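Local coordinates for antitoxin RnlB (Escherichia coli, PDB 6Y2P), which serves as the labile antitoxin of a type II toxin-antitoxin system, inhibiting the endonuclease activity of its cognate toxin RnlA but not that of LsoA, at residues E47-L52 with N61-L66; D51-N56 with S108-D113. One frame throughout, in Å; residues are numbered along the deposited sequence.

Interaction 1 (E47-L52 with N61-L66)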
ATOM      1  N   GLU C  47       3.871  15.312 -37.824  1.00108.97           N
ATOM      2  CA  GLU C  47       3.709  14.594 -36.566  1.00106.07           C
ATOM      3  C   GLU C  47       4.552  13.330 -36.595  1.00105.47           C
ATOM      4  O   GLU C  47       4.717  12.687 -37.637  1.00108.37           O
ATOM      5  CB  GLU C  47       2.253  14.205 -36.276  1.00112.71           C
ATOM      6  CG  GLU C  47       1.380  15.334 -35.751  1.00127.83           C
ATOM      7  CD  GLU C  47       0.114  14.828 -35.065  1.00135.36           C
ATOM      8  OE1 GLU C  47      -0.581  15.653 -34.422  1.00139.43           O
ATOM      9  OE2 GLU C  47      -0.181  13.612 -35.163  1.00131.93           O
ATOM     10  N   ILE C  48       5.055  12.980 -35.415  1.00 97.01           N
ATOM     11  CA  ILE C  48       5.880  11.814 -35.179  1.00 84.58           C
ATOM     12  C   ILE C  48       5.150  10.963 -34.166  1.00 83.98           C
ATOM     13  O   ILE C  48       4.732  11.465 -33.114  1.00 90.72           O
ATOM     14  CB  ILE C  48       7.271  12.217 -34.656  1.00 92.31           C
ATOM     15  CG1 ILE C  48       7.920  13.215 -35.606  1.00109.20           C
ATOM     16  CG2 ILE C  48       8.179  11.010 -34.478  1.00 79.56           C
ATOM     17  CD1 ILE C  48       9.410  13.295 -35.430  1.00112.76           C
ATOM     18  N   LEU C  49       4.952   9.698 -34.494  1.00 87.76           N
ATOM     19  CA  LEU C  49       4.446   8.719 -33.545  1.00 85.79           C
ATOM     20  C   LEU C  49       5.606   7.965 -32.895  1.00 87.74           C
ATOM     21  O   LEU C  49       6.497   7.471 -33.592  1.00 98.10           O
ATOM     22  CB  LEU C  49       3.506   7.750 -34.254  1.00 82.04           C
ATOM     23  CG  LEU C  49       3.092   6.545 -33.415  1.00 78.36           C
ATOM     24  CD1 LEU C  49       2.372   7.054 -32.200  1.00 79.18           C
ATOM     25  CD2 LEU C  49       2.213   5.600 -34.262  1.00 78.76           C
ATOM     26  N   PHE C  50       5.582   7.865 -31.569  1.00 83.20           N
ATOM     27  CA  PHE C  50       6.538   7.115 -30.762  1.00 74.91           C
ATOM     28  C   PHE C  50       5.822   5.912 -30.150  1.00 75.25           C
ATOM     29  O   PHE C  50       4.776   6.076 -29.493  1.00 77.74           O
ATOM     30  CB  PHE C  50       7.099   7.964 -29.606  1.00 72.04           C
ATOM     31  CG  PHE C  50       8.197   8.895 -29.989  1.00 73.52           C
ATOM     32  CD1 PHE C  50       7.908  10.172 -30.444  1.00 77.70           C
ATOM     33  CD2 PHE C  50       9.520   8.518 -29.848  1.00 74.96           C
ATOM     34  CE1 PHE C  50       8.920  11.047 -30.781  1.00 82.76           C
ATOM     35  CE2 PHE C  50      10.553   9.379 -30.192  1.00 77.56           C
ATOM     36  CZ  PHE C  50      10.256  10.644 -30.666  1.00 86.99           C
ATOM     37  N   ASP C  51       6.395   4.724 -30.335  1.00 64.74           N
ATOM     38  CA  ASP C  51       5.980   3.519 -29.612  1.00 67.66           C
ATOM     39  C   ASP C  51       6.950   3.260 -28.453  1.00 74.51           C
ATOM     40  O   ASP C  51       8.118   2.931 -28.674  1.00 87.96           O
ATOM     41  CB  ASP C  51       5.934   2.318 -30.554  1.00 72.95           C
ATOM     42  CG  ASP C  51       5.643   1.015 -29.830  1.00 75.01           C
ATOM     43  OD1 ASP C  51       5.401   1.036 -28.597  1.00 71.10           O
ATOM     44  OD2 ASP C  51       5.617  -0.029 -30.497  1.00 76.27           O
ATOM     45  N   LEU C  52       6.485   3.385 -27.212  1.00 67.76           N
ATOM     46  CA  LEU C  52       7.406   3.268 -26.092  1.00 62.11           C
ATOM     47  C   LEU C  52       7.307   1.934 -25.354  1.00 67.39           C
ATOM     48  O   LEU C  52       7.769   1.837 -24.194  1.00 57.26           O
ATOM     49  CB  LEU C  52       7.186   4.430 -25.127  1.00 55.82           C
ATOM     50  CG  LEU C  52       7.084   5.837 -25.741  1.00 61.71           C
ATOM     51  CD1 LEU C  52       6.687   6.891 -24.687  1.00 58.94           C
ATOM     52  CD2 LEU C  52       8.407   6.246 -26.367  1.00 67.21           C
ATOM     53  N   ASN C  61      -0.197   4.853 -21.872  1.00 65.43           N
ATOM     54  CA  ASN C  61       0.657   5.850 -22.523  1.00 72.07           C
ATOM     55  C   ASN C  61       1.815   5.181 -23.265  1.00 71.69           C
ATOM     56  O   ASN C  61       2.955   5.654 -23.248  1.00 72.06           O
ATOM     57  CB  ASN C  61       1.177   6.879 -21.520  1.00 65.49           C
ATOM     58  CG  ASN C  61       2.119   6.276 -20.505  1.00 57.86           C
ATOM     59  OD1 ASN C  61       2.221   5.042 -20.382  1.00 66.25           O
ATOM     60  ND2 ASN C  61       2.805   7.142 -19.746  1.00 50.38           N
ATOM     61  N   ARG C  62       1.540   4.050 -23.909  1.00 69.51           N
ATOM     62  CA  ARG C  62       2.589   3.401 -24.679  1.00 59.05           C
ATOM     63  C   ARG C  62       2.860   4.150 -25.977  1.00 64.79           C
ATOM     64  O   ARG C  62       4.019   4.260 -26.390  1.00 73.02           O
ATOM     65  CB  ARG C  62       2.212   1.945 -24.955  1.00 53.19           C
ATOM     66  CG  ARG C  62       2.506   1.498 -26.353  1.00 55.94           C
ATOM     67  CD  ARG C  62       2.410   0.029 -26.474  1.00 57.59           C
ATOM     68  NE  ARG C  62       2.923  -0.406 -27.773  1.00 73.77           N
ATOM     69  CZ  ARG C  62       2.638  -1.575 -28.332  1.00 72.22           C
ATOM     70  NH1 ARG C  62       1.853  -2.431 -27.700  1.00 78.65           N
ATOM     71  NH2 ARG C  62       3.156  -1.884 -29.505  1.00 66.64           N
ATOM     72  N   PHE C  63       1.830   4.727 -26.582  1.00 66.41           N
ATOM     73  CA  PHE C  63       1.943   5.439 -27.846  1.00 73.21           C
ATOM     74  C   PHE C  63       1.755   6.936 -27.633  1.00 77.23           C
ATOM     75  O   PHE C  63       0.747   7.365 -27.063  1.00 77.59           O
ATOM     76  CB  PHE C  63       0.893   4.957 -28.835  1.00 68.83           C
ATOM     77  CG  PHE C  63       1.033   3.526 -29.243  1.00 76.53           C
ATOM     78  CD1 PHE C  63       1.837   3.167 -30.325  1.00 80.93           C
ATOM     79  CD2 PHE C  63       0.299   2.533 -28.600  1.00 75.28           C
ATOM     80  CE1 PHE C  63       1.916   1.834 -30.739  1.00 83.14           C
ATOM     81  CE2 PHE C  63       0.390   1.209 -28.995  1.00 76.95           C
ATOM     82  CZ  PHE C  63       1.199   0.859 -30.057  1.00 81.30           C
ATOM     83  N   VAL C  64       2.697   7.729 -28.128  1.00 75.66           N
ATOM     84  CA  VAL C  64       2.658   9.177 -27.945  1.00 69.08           C
ATOM     85  C   VAL C  64       3.035   9.871 -29.244  1.00 74.67           C
ATOM     86  O   VAL C  64       4.012   9.480 -29.894  1.00 80.60           O
ATOM     87  CB  VAL C  64       3.621   9.594 -26.814  1.00 66.78           C
ATOM     88  CG1 VAL C  64       3.783  11.090 -26.766  1.00 63.64           C
ATOM     89  CG2 VAL C  64       3.117   9.078 -25.492  1.00 59.83           C
ATOM     90  N   THR C  65       2.285  10.911 -29.615  1.00 74.52           N
ATOM     91  CA  THR C  65       2.635  11.793 -30.728  1.00 79.85           C
ATOM     92  C   THR C  65       3.320  13.065 -30.253  1.00 83.46           C
ATOM     93  O   THR C  65       3.073  13.561 -29.158  1.00 84.53           O
ATOM     94  CB  THR C  65       1.434  12.231 -31.555  1.00 93.67           C
ATOM     95  OG1 THR C  65       0.497  12.940 -30.708  1.00 99.89           O
ATOM     96  CG2 THR C  65       0.759  11.066 -32.188  1.00101.32           C
ATOM     97  N   LEU C  66       4.217  13.562 -31.093  1.00 88.11           N
ATOM     98  CA  LEU C  66       4.791  14.890 -30.916  1.00 86.95           C
ATOM     99  C   LEU C  66       4.932  15.560 -32.275  1.00 91.48           C
ATOM    100  O   LEU C  66       5.241  14.906 -33.280  1.00 87.00           O
ATOM    101  CB  LEU C  66       6.156  14.848 -30.224  1.00 80.73           C
ATOM    102  CG  LEU C  66       6.150  14.261 -28.818  1.00 79.02           C
ATOM    103  CD1 LEU C  66       6.580  12.830 -28.888  1.00 80.04           C
ATOM    104  CD2 LEU C  66       7.043  15.057 -27.923  1.00 80.87           C
TER

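Interaction 2 (D51-N56 with S108-D113)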
ATOM      1  N   ASP C  51       6.395   4.724 -30.335  1.00 64.74           N
ATOM      2  CA  ASP C  51       5.980   3.519 -29.612  1.00 67.66           C
ATOM      3  C   ASP C  51       6.950   3.260 -28.453  1.00 74.51           C
ATOM      4  O   ASP C  51       8.118   2.931 -28.674  1.00 87.96           O
ATOM      5  CB  ASP C  51       5.934   2.318 -30.554  1.00 72.95           C
ATOM      6  CG  ASP C  51       5.643   1.015 -29.830  1.00 75.01           C
ATOM      7  OD1 ASP C  51       5.401   1.036 -28.597  1.00 71.10           O
ATOM      8  OD2 ASP C  51       5.617  -0.029 -30.497  1.00 76.27           O
ATOM      9  N   LEU C  52       6.485   3.385 -27.212  1.00 67.76           N
ATOM     10  CA  LEU C  52       7.406   3.268 -26.092  1.00 62.11           C
ATOM     11  C   LEU C  52       7.307   1.934 -25.354  1.00 67.39           C
ATOM     12  O   LEU C  52       7.769   1.837 -24.194  1.00 57.26           O
ATOM     13  CB  LEU C  52       7.186   4.430 -25.127  1.00 55.82           C
ATOM     14  CG  LEU C  52       7.084   5.837 -25.741  1.00 61.71           C
ATOM     15  CD1 LEU C  52       6.687   6.891 -24.687  1.00 58.94           C
ATOM     16  CD2 LEU C  52       8.407   6.246 -26.367  1.00 67.21           C
ATOM     17  N   LEU C  53       6.806   0.888 -26.032  1.00 63.10           N
ATOM     18  CA  LEU C  53       6.479  -0.379 -25.367  1.00 63.12           C
ATOM     19  C   LEU C  53       7.636  -0.902 -24.515  1.00 69.15           C
ATOM     20  O   LEU C  53       7.442  -1.273 -23.350  1.00 72.77           O
ATOM     21  CB  LEU C  53       6.081  -1.433 -26.394  1.00 64.71           C
ATOM     22  CG  LEU C  53       5.947  -2.829 -25.770  1.00 60.60           C
ATOM     23  CD1 LEU C  53       4.727  -2.815 -24.898  1.00 59.80           C
ATOM     24  CD2 LEU C  53       5.905  -3.992 -26.768  1.00 63.76           C
ATOM     25  N   CYS C  54       8.858  -0.899 -25.058  1.00 68.81           N
ATOM     26  CA  CYS C  54       9.943  -1.503 -24.295  1.00 68.64           C
ATOM     27  C   CYS C  54      10.416  -0.628 -23.138  1.00 67.94           C
ATOM     28  O   CYS C  54      11.002  -1.149 -22.180  1.00 58.22           O
ATOM     29  CB  CYS C  54      11.151  -1.755 -25.208  1.00 63.25           C
ATOM     30  SG  CYS C  54      10.903  -3.046 -26.496  1.00 72.70           S
ATOM     31  N   ALA C  55       9.999   0.628 -23.079  1.00 61.17           N
ATOM     32  CA  ALA C  55      10.328   1.392 -21.897  1.00 61.34           C
ATOM     33  C   ALA C  55       9.151   1.506 -20.948  1.00 67.17           C
ATOM     34  O   ALA C  55       9.335   1.582 -19.725  1.00 59.25           O
ATOM     35  CB  ALA C  55      10.795   2.791 -22.299  1.00 66.93           C
ATOM     36  N   ASN C  56       7.943   1.449 -21.505  1.00 69.39           N
ATOM     37  CA  ASN C  56       6.742   1.740 -20.764  1.00 61.96           C
ATOM     38  C   ASN C  56       5.852   0.535 -20.508  1.00 59.49           C
ATOM     39  O   ASN C  56       4.976   0.616 -19.651  1.00 58.20           O
ATOM     40  CB  ASN C  56       5.978   2.826 -21.523  1.00 59.48           C
ATOM     41  CG  ASN C  56       6.447   4.238 -21.124  1.00 61.74           C
ATOM     42  OD1 ASN C  56       7.317   4.399 -20.238  1.00 58.22           O
ATOM     43  ND2 ASN C  56       5.856   5.258 -21.739  1.00 53.30           N
ATOM     44  N   SER C 108      13.931  -5.013 -22.281  1.00 69.19           N
ATOM     45  CA  SER C 108      12.743  -4.223 -22.050  1.00 62.95           C
ATOM     46  C   SER C 108      12.322  -4.250 -20.592  1.00 66.72           C
ATOM     47  O   SER C 108      12.926  -4.909 -19.739  1.00 72.82           O
ATOM     48  CB  SER C 108      11.600  -4.759 -22.903  1.00 67.37           C
ATOM     49  OG  SER C 108      10.817  -5.717 -22.194  1.00 63.88           O
ATOM     50  N   VAL C 109      11.230  -3.540 -20.303  1.00 56.43           N
ATOM     51  CA  VAL C 109      10.597  -3.700 -19.009  1.00 53.47           C
ATOM     52  C   VAL C 109       9.487  -4.749 -19.044  1.00 54.51           C
ATOM     53  O   VAL C 109       8.895  -5.028 -17.992  1.00 58.37           O
ATOM     54  CB  VAL C 109      10.101  -2.332 -18.490  1.00 58.43           C
ATOM     55  CG1 VAL C 109      11.274  -1.406 -18.297  1.00 54.21           C
ATOM     56  CG2 VAL C 109       9.083  -1.718 -19.432  1.00 54.55           C
ATOM     57  N   LEU C 110       9.236  -5.393 -20.193  1.00 54.78           N
ATOM     58  CA  LEU C 110       8.118  -6.335 -20.288  1.00 67.87           C
ATOM     59  C   LEU C 110       8.348  -7.583 -19.439  1.00 67.66           C
ATOM     60  O   LEU C 110       9.471  -8.061 -19.298  1.00 70.04           O
ATOM     61  CB  LEU C 110       7.868  -6.760 -21.741  1.00 63.99           C
ATOM     62  CG  LEU C 110       7.665  -5.655 -22.787  1.00 67.44           C
ATOM     63  CD1 LEU C 110       6.796  -6.155 -23.937  1.00 68.49           C
ATOM     64  CD2 LEU C 110       7.068  -4.420 -22.194  1.00 57.72           C
ATOM     65  N   SER C 111       7.260  -8.127 -18.896  1.00 65.84           N
ATOM     66  CA  SER C 111       7.271  -9.430 -18.235  1.00 67.45           C
ATOM     67  C   SER C 111       6.992 -10.528 -19.246  1.00 75.50           C
ATOM     68  O   SER C 111       6.608 -10.258 -20.394  1.00 76.65           O
ATOM     69  CB  SER C 111       6.229  -9.452 -17.127  1.00 72.98           C
ATOM     70  OG  SER C 111       6.204 -10.740 -16.509  1.00 84.57           O
ATOM     71  N   PRO C 112       7.198 -11.795 -18.869  1.00 93.95           N
ATOM     72  CA  PRO C 112       6.801 -12.888 -19.783  1.00 98.76           C
ATOM     73  C   PRO C 112       5.323 -12.850 -20.182  1.00 99.74           C
ATOM     74  O   PRO C 112       5.005 -13.004 -21.372  1.00100.80           O
ATOM     75  CB  PRO C 112       7.172 -14.144 -18.993  1.00 95.60           C
ATOM     76  CG  PRO C 112       8.343 -13.667 -18.142  1.00 86.08           C
ATOM     77  CD  PRO C 112       8.036 -12.275 -17.754  1.00 84.24           C
ATOM     78  N   ASP C 113       4.409 -12.625 -19.232  1.00 98.99           N
ATOM     79  CA  ASP C 113       2.995 -12.476 -19.587  1.00106.39           C
ATOM     80  C   ASP C 113       2.765 -11.289 -20.526  1.00105.96           C
ATOM     81  O   ASP C 113       1.902 -11.348 -21.409  1.00113.43           O
ATOM     82  CB  ASP C 113       2.141 -12.336 -18.329  1.00107.82           C
ATOM     83  CG  ASP C 113       1.724 -13.676 -17.756  1.00124.07           C
ATOM     84  OD1 ASP C 113       2.176 -14.736 -18.258  1.00130.97           O
ATOM     85  OD2 ASP C 113       0.935 -13.670 -16.792  1.00130.61           O
TER

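Interaction 1 (E47-L52 with N61-L66)
The carboxylate of D51 lies at the edge of the R62 guanidinium, and D51 OD1 also sits over one face of the F63 ring. R62 and F63 cover each other: CZ of F63 lies over a face of the guanidinium and R62 CG over a face of the F63 ring, each offset toward the rim, while L49 CD1 lies at the edge of that ring. The F50 ring has V64 O at its edge, in plane; the F50 and L66 side chains cross at about a right angle, with L66 CD1 3.4 Å from F50 CD1.

R62 grips D51 side-on: NE reaches OD1 at 3.0 Å and NH2 of R62 reaches OD2 at 3.2 Å. Both nitrogens come from above the carboxylate plane, and the two planes are 25° apart. CG of D51 stands anti to its backbone N (chi1 174°), which brings the carboxylate to R62, just ahead of strand 63-66.

Strands 46-51 and 63-69 are antiparallel neighbours (157°) in the mixed five-stranded sheet. I48/L66 and F50/V64 are hydrogen-bonded pairs, L49/T65 and D51/F63 non-hydrogen-bonded ones. L52 N donates a hydrogen bond to R62 O, 2.7 Å.

OD1 of D51 also accepts from L53 N, so the buried carboxylate has three N-H donors, which would probably favour its ionised form.

Interaction 2 (D51-N56 with S108-D113)
V109 lays its isopropyl group against the carbonyl oxygens of the short helix 53-56. Its CB, directed toward the helix, is 4.0 Å from C54 O. Beyond it the two methyls divide: CG1 lies 3.8 Å from A55 O, whereas CG2 approaches closer, at 3.3 Å from A55 O, and also reaches C54 O. The torsion (chi1 -62°) sets CG2 between the backbone N and the carbonyl carbon of V109, and it is this branch that also comes near N56 N. The same residue supplies the one hydrogen bond across the contact, V109 N to C54 O at 3.0 Å, with the donor tilted 19° from the carbonyl plane.

Two side-chain turns shape the backbones that meet here. The bond from L53 N to D51 forms an Asx turn leading into the helix, with L52 at the N-cap position; L52 O then accepts from both A55 N and N56 N. On the other segment S108 OG accepts from L110 N at 2.6 Å, an ST turn, and the same hydroxyl is hydrogen-bonded to L105 O near the end of helix 102-106. S111 follows at the N-cap position of helix 112-115, so residues 108-111 belong to the connection from helix 102-106 to helix 112-115.

Beside the hydrogen bond, C54 CB and S108 CB meet at 3.8 Å. L53 and L110 cross at about a right angle, L53 CD2 coming within 3.7 Å of L110 CD1, while the other branch of L110, CD2, turns to L53 O. Helix 88-99 continues this apolar layer through L98, which touches both L53 and C54. V109 O accepts from a basic side chain on a chain of another protein, and N56 ND2 is hydrogen-bonded to the backbone of that chain.

In the fold
Both contacts are largely buried, but interaction 1 lies about 5 Å from the centre of the chain and interaction 2 about 13 Å, measured between centres. Interaction 1 pairs two inner strands of the five-stranded sheet and depends on repeated backbone bonds plus a salt bridge. Interaction 2, with less than half the buried area (264 against 596 Å²), joins the short helix 53-56 to a loop by a single backbone bond and apolar side chains. They share D51 and L52, where strand 46-51 gives way to that helix, and they touch through N61 O and N56 ND2, a probable hydrogen bond. Residues of both meet a chain of another protein.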